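Recombination protein recR (Deinococcus radiodurans, PDB 1VDD) probably takes part in a RecBC-independent pathway of recombinational DNA repair, perhaps together with RecF and RecO, and binds zinc. Local coordinates at residues I11-L14 against S15-P18; E67-D70 against V71-D74; S76-Q79 against R80-C83. One frame throughout, in Å; residues are numbered along the deposited sequence.

Overall arrangement
From the N terminus, contact 1 (11-18) rounds off helix 5-15 and starts the loop that leads to helix 22-32 in the helix-hairpin-helix region. The chain then runs through helix 37-53 into the zinc finger, where contact 2 (67-74) makes the short helix 70-73 and supplies half of the metal site. Contact 3 (76-83) follows at once, turning the chain into strand 81-85 of the Toprim sheet. The three come in series, none enclosing or crossing another. Contacts 2 and 3 have centres about 12 Å apart and touch through V71 and R77, joining finger to sheet, whereas contact 1 lies about 33 Å from contact 2, centre to centre.

Contact 1. Residues I11-L14 against S15-P18; sequences IREL and SRLP
The guanidinium of R16 meets the carboxylate of E13 at its edge, with OE1 in the guanidinium plane and OE2 near it. R16 NH1 makes the salt bridge, 2.8 Å from E13 OE2, but the two planes are turned 52° apart and this one nitrogen does the touching. R16 starts with CG anti to its backbone N (chi1 176°) and bends at chi3, which lays the long chain alongside E13. R12 NE reaches the same OE2 at 2.7 Å, a weak bond within a second salt bridge. One carboxylate oxygen thus serves two arginines, and its charge probably offsets the closeness of R12 NE and R16 NH1, 4.3 Å apart. E13 OE1 also has a long, weak ion pair with R42 of the second subunit. At this network the first helix of the helix-hairpin-helix element gives way to the loop toward helix 22-32. S15 suits the place because its short hydroxyl can fold back on the backbone: OG donates to R12 O at 2.6 Å, in the carbonyl plane on a lone pair. S15 N keeps the helical bond to I11 O (2.8 Å), whereas L17 N closes a tighter turn on L14 O at 2.8 Å. L14 and L17 give the turn an apolar side, CD2 of L14 lying 4.2 Å from CD1 of L17; L14 continues onto L28, and L17 onto L32 of the second subunit.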
loop_
_atom_site.group_PDB
_atom_site.type_symbol
_atom_site.label_atom_id
_atom_site.label_comp_id
_atom_site.label_asym_id
_atom_site.label_seq_id
_atom_site.Cartn_x
_atom_site.Cartn_y
_atom_site.Cartn_z
ATOM N N ILE A 11 -24.307 -7.353 -7.498
ATOM C CA ILE A 11 -22.851 -7.434 -7.495
ATOM C C ILE A 11 -22.309 -6.867 -8.792
ATOM O O ILE A 11 -21.346 -6.106 -8.804
ATOM C CB ILE A 11 -22.351 -8.894 -7.369
ATOM C CG1 ILE A 11 -23.028 -9.589 -6.189
ATOM C CG2 ILE A 11 -20.849 -8.906 -7.147
ATOM C CD1 ILE A 11 -22.809 -8.913 -4.878
ATOM N N ARG A 12 -22.948 -7.255 -9.884
ATOM C CA ARG A 12 -22.548 -6.821 -11.208
ATOM C C ARG A 12 -22.621 -5.303 -11.301
ATOM O O ARG A 12 -21.601 -4.636 -11.429
ATOM C CB ARG A 12 -23.468 -7.469 -12.232
ATOM C CG ARG A 12 -23.031 -7.344 -13.660
ATOM C CD ARG A 12 -24.145 -7.856 -14.542
ATOM N NE ARG A 12 -25.401 -7.160 -14.266
ATOM C CZ ARG A 12 -26.586 -7.520 -14.756
ATOM N NH1 ARG A 12 -26.683 -8.579 -15.554
ATOM N NH2 ARG A 12 -27.676 -6.822 -14.448
ATOM N N GLU A 13 -23.827 -4.755 -11.219
ATOM C CA GLU A 13 -23.994 -3.312 -11.298
ATOM C C GLU A 13 -23.084 -2.531 -10.335
ATOM O O GLU A 13 -22.524 -1.501 -10.721
ATOM C CB GLU A 13 -25.463 -2.933 -11.059
ATOM C CG GLU A 13 -26.432 -3.535 -12.079
ATOM C CD GLU A 13 -25.908 -3.419 -13.503
ATOM O OE1 GLU A 13 -25.694 -2.277 -13.964
ATOM O OE2 GLU A 13 -25.695 -4.466 -14.157
ATOM N N LEU A 14 -22.934 -2.995 -9.093
ATOM C CA LEU A 14 -22.069 -2.275 -8.151
ATOM C C LEU A 14 -20.637 -2.350 -8.644
ATOM O O LEU A 14 -19.949 -1.334 -8.706
ATOM C CB LEU A 14 -22.159 -2.852 -6.728
ATOM C CG LEU A 14 -23.419 -2.532 -5.907
ATOM C CD1 LEU A 14 -23.464 -3.404 -4.682
ATOM C CD2 LEU A 14 -23.449 -1.078 -5.512
ATOM N N SER A 15 -20.206 -3.550 -9.025
ATOM C CA SER A 15 -18.846 -3.786 -9.529
ATOM C C SER A 15 -18.526 -3.022 -10.815
ATOM O O SER A 15 -17.374 -2.974 -11.252
ATOM C CB SER A 15 -18.629 -5.272 -9.780
ATOM O OG SER A 15 -19.321 -5.677 -10.946
ATOM N N ARG A 16 -19.553 -2.438 -11.421
ATOM C CA ARG A 16 -19.399 -1.671 -12.649
ATOM C C ARG A 16 -18.935 -0.257 -12.278
ATOM O O ARG A 16 -18.566 0.546 -13.134
ATOM C CB ARG A 16 -20.745 -1.658 -13.391
ATOM C CG ARG A 16 -20.821 -0.822 -14.655
ATOM C CD ARG A 16 -21.947 -1.329 -15.549
ATOM N NE ARG A 16 -21.570 -2.581 -16.206
ATOM C CZ ARG A 16 -22.369 -3.635 -16.353
ATOM N NH1 ARG A 16 -23.612 -3.610 -15.885
ATOM N NH2 ARG A 16 -21.918 -4.722 -16.966
ATOM N N LEU A 17 -18.935 0.028 -10.982
ATOM C CA LEU A 17 -18.518 1.330 -10.480
ATOM C C LEU A 17 -17.010 1.374 -10.286
ATOM O O LEU A 17 -16.381 0.360 -9.987
ATOM C CB LEU A 17 -19.206 1.619 -9.148
ATOM C CG LEU A 17 -20.730 1.668 -9.148
ATOM C CD1 LEU A 17 -21.252 1.781 -7.727
ATOM C CD2 LEU A 17 -21.172 2.854 -9.974
ATOM N N PRO A 18 -16.405 2.555 -10.469
ATOM C CA PRO A 18 -14.961 2.724 -10.302
ATOM C C PRO A 18 -14.538 2.592 -8.841
ATOM O O PRO A 18 -15.260 3.013 -7.934
ATOM C CB PRO A 18 -14.714 4.124 -10.862
ATOM C CG PRO A 18 -15.995 4.824 -10.599
ATOM C CD PRO A 18 -17.010 3.787 -10.997
#

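Contact 2. Residues E67-D70 against V71-D74; sequences EKCD and VCAD. With ZN (zinc ion), chain E.
Zinc is gripped here by two thiolate sulfurs, C69 SG at 2.0 Å and C72 SG at 2.2 Å, and C57 and C60 from earlier in the chain complete its four ligands. Cysteine suits both places, since its soft sulfur on a single carbon can reach a metal lying close to the backbone. C69 carries SG between its backbone N and carbonyl carbon (chi1 72°), where the sulfur faces both the zinc and the start of the helix that follows. There it has a second task: C72 N donates to C69 SG at 2.9 Å with an N-H...S angle of 155°. C69 is therefore the N-cap of helix 70-73, and the N-H probably helps to spread the negative charge of the metal-bound sulfur. Backbone bonds make the helical turn that carries both ligands: A73 N to C69 O at 2.9 Å and D74 N to D70 O at 3.0 Å. Farther out, V71 presents CB to C69 SG at 3.5 Å; the apolar side chain of V71, which suits its buried place, also packs on R77 and on L103 and Y104 of strand 103-106. K68 lays CB against CB of C72 at 3.9 Å. D74, leaving the helix, has its carboxylate OD1 bonded to S76 OG, and D70 packs on Y3 of the second subunit. A CxxC pair with the second cysteine on a short helix capped by the first forms half of the C4-type zinc finger of RecR.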
loop_
_atom_site.group_PDB
_atom_site.type_symbol
_atom_site.label_atom_id
_atom_site.label_comp_id
_atom_site.label_asym_id
_atom_site.label_seq_id
_atom_site.Cartn_x
_atom_site.Cartn_y
_atom_site.Cartn_z
ATOM N N GLU A 67 -30.767 26.925 -14.864
ATOM C CA GLU A 67 -30.563 27.524 -16.180
ATOM C C GLU A 67 -29.075 27.822 -16.291
ATOM O O GLU A 67 -28.455 27.556 -17.322
ATOM C CB GLU A 67 -31.376 28.822 -16.326
ATOM C CG GLU A 67 -32.902 28.640 -16.256
ATOM C CD GLU A 67 -33.688 29.938 -16.498
ATOM O OE1 GLU A 67 -33.611 30.493 -17.619
ATOM O OE2 GLU A 67 -34.389 30.402 -15.568
ATOM N N LYS A 68 -28.510 28.376 -15.218
ATOM C CA LYS A 68 -27.087 28.685 -15.167
ATOM C C LYS A 68 -26.541 28.051 -13.891
ATOM O O LYS A 68 -27.282 27.873 -12.922
ATOM C CB LYS A 68 -26.836 30.195 -15.104
ATOM C CG LYS A 68 -27.729 31.052 -15.985
ATOM C CD LYS A 68 -29.071 31.303 -15.310
ATOM C CE LYS A 68 -29.917 32.301 -16.078
ATOM N NZ LYS A 68 -31.213 32.528 -15.387
ATOM N N CYS A 69 -25.253 27.712 -13.889
ATOM C CA CYS A 69 -24.639 27.119 -12.707
ATOM C C CYS A 69 -24.631 28.158 -11.578
ATOM O O CYS A 69 -24.704 29.357 -11.839
ATOM C CB CYS A 69 -23.206 26.683 -13.023
ATOM S SG CYS A 69 -22.039 28.049 -13.221
ATOM N N ASP A 70 -24.542 27.707 -10.329
ATOM C CA ASP A 70 -24.513 28.637 -9.193
ATOM C C ASP A 70 -23.367 29.644 -9.309
ATOM O O ASP A 70 -23.455 30.760 -8.803
ATOM C CB ASP A 70 -24.373 27.883 -7.867
ATOM C CG ASP A 70 -24.398 28.816 -6.659
ATOM O OD1 ASP A 70 -25.409 29.533 -6.469
ATOM O OD2 ASP A 70 -23.404 28.833 -5.899
ATOM N N VAL A 71 -22.286 29.239 -9.962
ATOM C CA VAL A 71 -21.141 30.117 -10.145
ATOM C C VAL A 71 -21.500 31.213 -11.133
ATOM O O VAL A 71 -21.225 32.388 -10.899
ATOM C CB VAL A 71 -19.937 29.346 -10.693
ATOM C CG1 VAL A 71 -18.833 30.314 -11.084
ATOM C CG2 VAL A 71 -19.456 28.351 -9.654
ATOM N N CYS A 72 -22.112 30.815 -12.244
ATOM C CA CYS A 72 -22.511 31.765 -13.269
ATOM C C CYS A 72 -23.525 32.748 -12.673
ATOM O O CYS A 72 -23.395 33.961 -12.837
ATOM C CB CYS A 72 -23.107 31.026 -14.489
ATOM S SG CYS A 72 -21.908 30.105 -15.558
ATOM N N ALA A 73 -24.513 32.224 -11.955
ATOM C CA ALA A 73 -25.542 33.060 -11.342
ATOM C C ALA A 73 -24.969 34.057 -10.343
ATOM O O ALA A 73 -25.092 35.270 -10.522
ATOM C CB ALA A 73 -26.580 32.187 -10.654
ATOM N N ASP A 74 -24.363 33.531 -9.283
ATOM C CA ASP A 74 -23.761 34.342 -8.231
ATOM C C ASP A 74 -23.163 35.644 -8.788
ATOM O O ASP A 74 -22.285 35.624 -9.661
ATOM C CB ASP A 74 -22.677 33.535 -7.526
ATOM C CG ASP A 74 -22.304 34.113 -6.187
ATOM O OD1 ASP A 74 -22.182 35.353 -6.082
ATOM O OD2 ASP A 74 -22.121 33.319 -5.243
HETATM ZN ZN ZN E . -21.969 27.969 -15.248
#

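Contact 3. Residues S76-Q79 against R80-C83; sequences SRDQ and RTIC
D78 meets R80 at a slant and T81 at about a right angle, so that one carboxylate serves two neighbours just ahead of it in the chain. D78 holds CG anti to its backbone N (chi1 172°), which sends the carboxylate forward over the turn. OD1 accepts from R80 N at 3.1 Å with an N-H...O angle of 159°, which fits an Asx turn, a role for which aspartate has the right length. R80 folds back from the same turn: its NH1 makes a salt bridge with D78 OD1 at 3.0 Å, although as a hydrogen bond this is weak. OD1 and OD2 are modelled too close to carbons of R80 and T81, so the bonds to this carboxylate are less sure. The two flat groups stand 45° apart, and D78 OD2 lies over one face of the R80 guanidinium. OD2 also comes 3.2 Å from T81 OG1, an unsettled bond because that hydroxyl has another acceptor within reach. Putting an alanine at D78 would probably leave R80 N without its turn-closing acceptor and the R80 guanidinium without its counter-charge, free to swing away. Just before the turn in the chain, R77 forms a salt bridge with E95. T81 and I82, buried and suited to a strand by their branched CB atoms, then join backbone bonds to L103 on one neighbour and to E136 and I138 on the other. The type I beta turn from D78 to T81, probably with an Asx turn at its head, leads into strand 81-85, an inner strand of the parallel sheet of the Toprim fold.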
loop_
_atom_site.group_PDB
_atom_site.type_symbol
_atom_site.label_atom_id
_atom_site.label_comp_id
_atom_site.label_asym_id
_atom_site.label_seq_id
_atom_site.Cartn_x
_atom_site.Cartn_y
_atom_site.Cartn_z
ATOM N N SER A 76 -21.655 38.088 -6.807
ATOM C CA SER A 76 -20.496 38.533 -6.035
ATOM C C SER A 76 -19.203 37.911 -6.570
ATOM O O SER A 76 -18.108 38.241 -6.108
ATOM C CB SER A 76 -20.667 38.173 -4.553
ATOM O OG SER A 76 -20.649 36.769 -4.342
ATOM N N ARG A 77 -19.334 37.013 -7.543
ATOM C CA ARG A 77 -18.170 36.353 -8.126
ATOM C C ARG A 77 -17.468 37.205 -9.168
ATOM O O ARG A 77 -18.096 37.781 -10.055
ATOM C CB ARG A 77 -18.558 35.002 -8.746
ATOM C CG ARG A 77 -18.511 33.844 -7.759
ATOM C CD ARG A 77 -18.654 32.493 -8.445
ATOM N NE ARG A 77 -18.264 31.402 -7.552
ATOM C CZ ARG A 77 -17.007 31.117 -7.215
ATOM N NH1 ARG A 77 -16.002 31.832 -7.698
ATOM N NH2 ARG A 77 -16.749 30.120 -6.385
ATOM N N ASP A 78 -16.149 37.272 -9.051
ATOM C CA ASP A 78 -15.341 38.041 -9.973
ATOM C C ASP A 78 -15.649 37.624 -11.408
ATOM O O ASP A 78 -15.199 36.580 -11.874
ATOM C CB ASP A 78 -13.873 37.826 -9.655
ATOM C CG ASP A 78 -12.979 38.441 -10.678
ATOM O OD1 ASP A 78 -13.409 39.437 -11.286
ATOM O OD2 ASP A 78 -11.851 37.937 -10.865
ATOM N N GLN A 79 -16.415 38.463 -12.100
ATOM C CA GLN A 79 -16.845 38.205 -13.472
ATOM C C GLN A 79 -15.748 38.374 -14.518
ATOM O O GLN A 79 -15.993 38.207 -15.720
ATOM C CB GLN A 79 -18.002 39.145 -13.812
ATOM C CG GLN A 79 -19.205 38.471 -14.429
ATOM C CD GLN A 79 -19.770 37.410 -13.533
ATOM O OE1 GLN A 79 -19.617 37.474 -12.318
ATOM N NE2 GLN A 79 -20.445 36.428 -14.121
ATOM N N ARG A 80 -14.536 38.687 -14.078
ATOM C CA ARG A 80 -13.479 38.901 -15.039
ATOM C C ARG A 80 -12.419 37.831 -15.176
ATOM O O ARG A 80 -11.530 37.963 -16.022
ATOM C CB ARG A 80 -12.824 40.273 -14.812
ATOM C CG ARG A 80 -12.051 40.428 -13.518
ATOM C CD ARG A 80 -11.296 41.747 -13.499
ATOM N NE ARG A 80 -10.043 41.638 -12.751
ATOM C CZ ARG A 80 -9.964 41.404 -11.442
ATOM N NH1 ARG A 80 -11.071 41.257 -10.727
ATOM N NH2 ARG A 80 -8.774 41.306 -10.852
ATOM N N THR A 81 -12.502 36.766 -14.383
ATOM C CA THR A 81 -11.511 35.697 -14.508
ATOM C C THR A 81 -12.169 34.339 -14.765
ATOM O O THR A 81 -13.127 33.960 -14.088
ATOM C CB THR A 81 -10.572 35.588 -13.248
ATOM O OG1 THR A 81 -11.300 35.074 -12.125
ATOM C CG2 THR A 81 -10.008 36.946 -12.873
ATOM N N ILE A 82 -11.667 33.623 -15.771
ATOM C CA ILE A 82 -12.193 32.302 -16.100
ATOM C C ILE A 82 -11.101 31.264 -15.906
ATOM O O ILE A 82 -10.007 31.362 -16.476
ATOM C CB ILE A 82 -12.703 32.210 -17.557
ATOM C CG1 ILE A 82 -13.908 33.118 -17.758
ATOM C CG2 ILE A 82 -13.101 30.774 -17.881
ATOM C CD1 ILE A 82 -14.475 33.020 -19.158
ATOM N N CYS A 83 -11.420 30.271 -15.090
ATOM C CA CYS A 83 -10.505 29.192 -14.761
ATOM C C CYS A 83 -10.894 27.954 -15.545
ATOM O O CYS A 83 -11.856 27.278 -15.212
ATOM C CB CYS A 83 -10.585 28.912 -13.258
ATOM S SG CYS A 83 -9.276 27.902 -12.590
#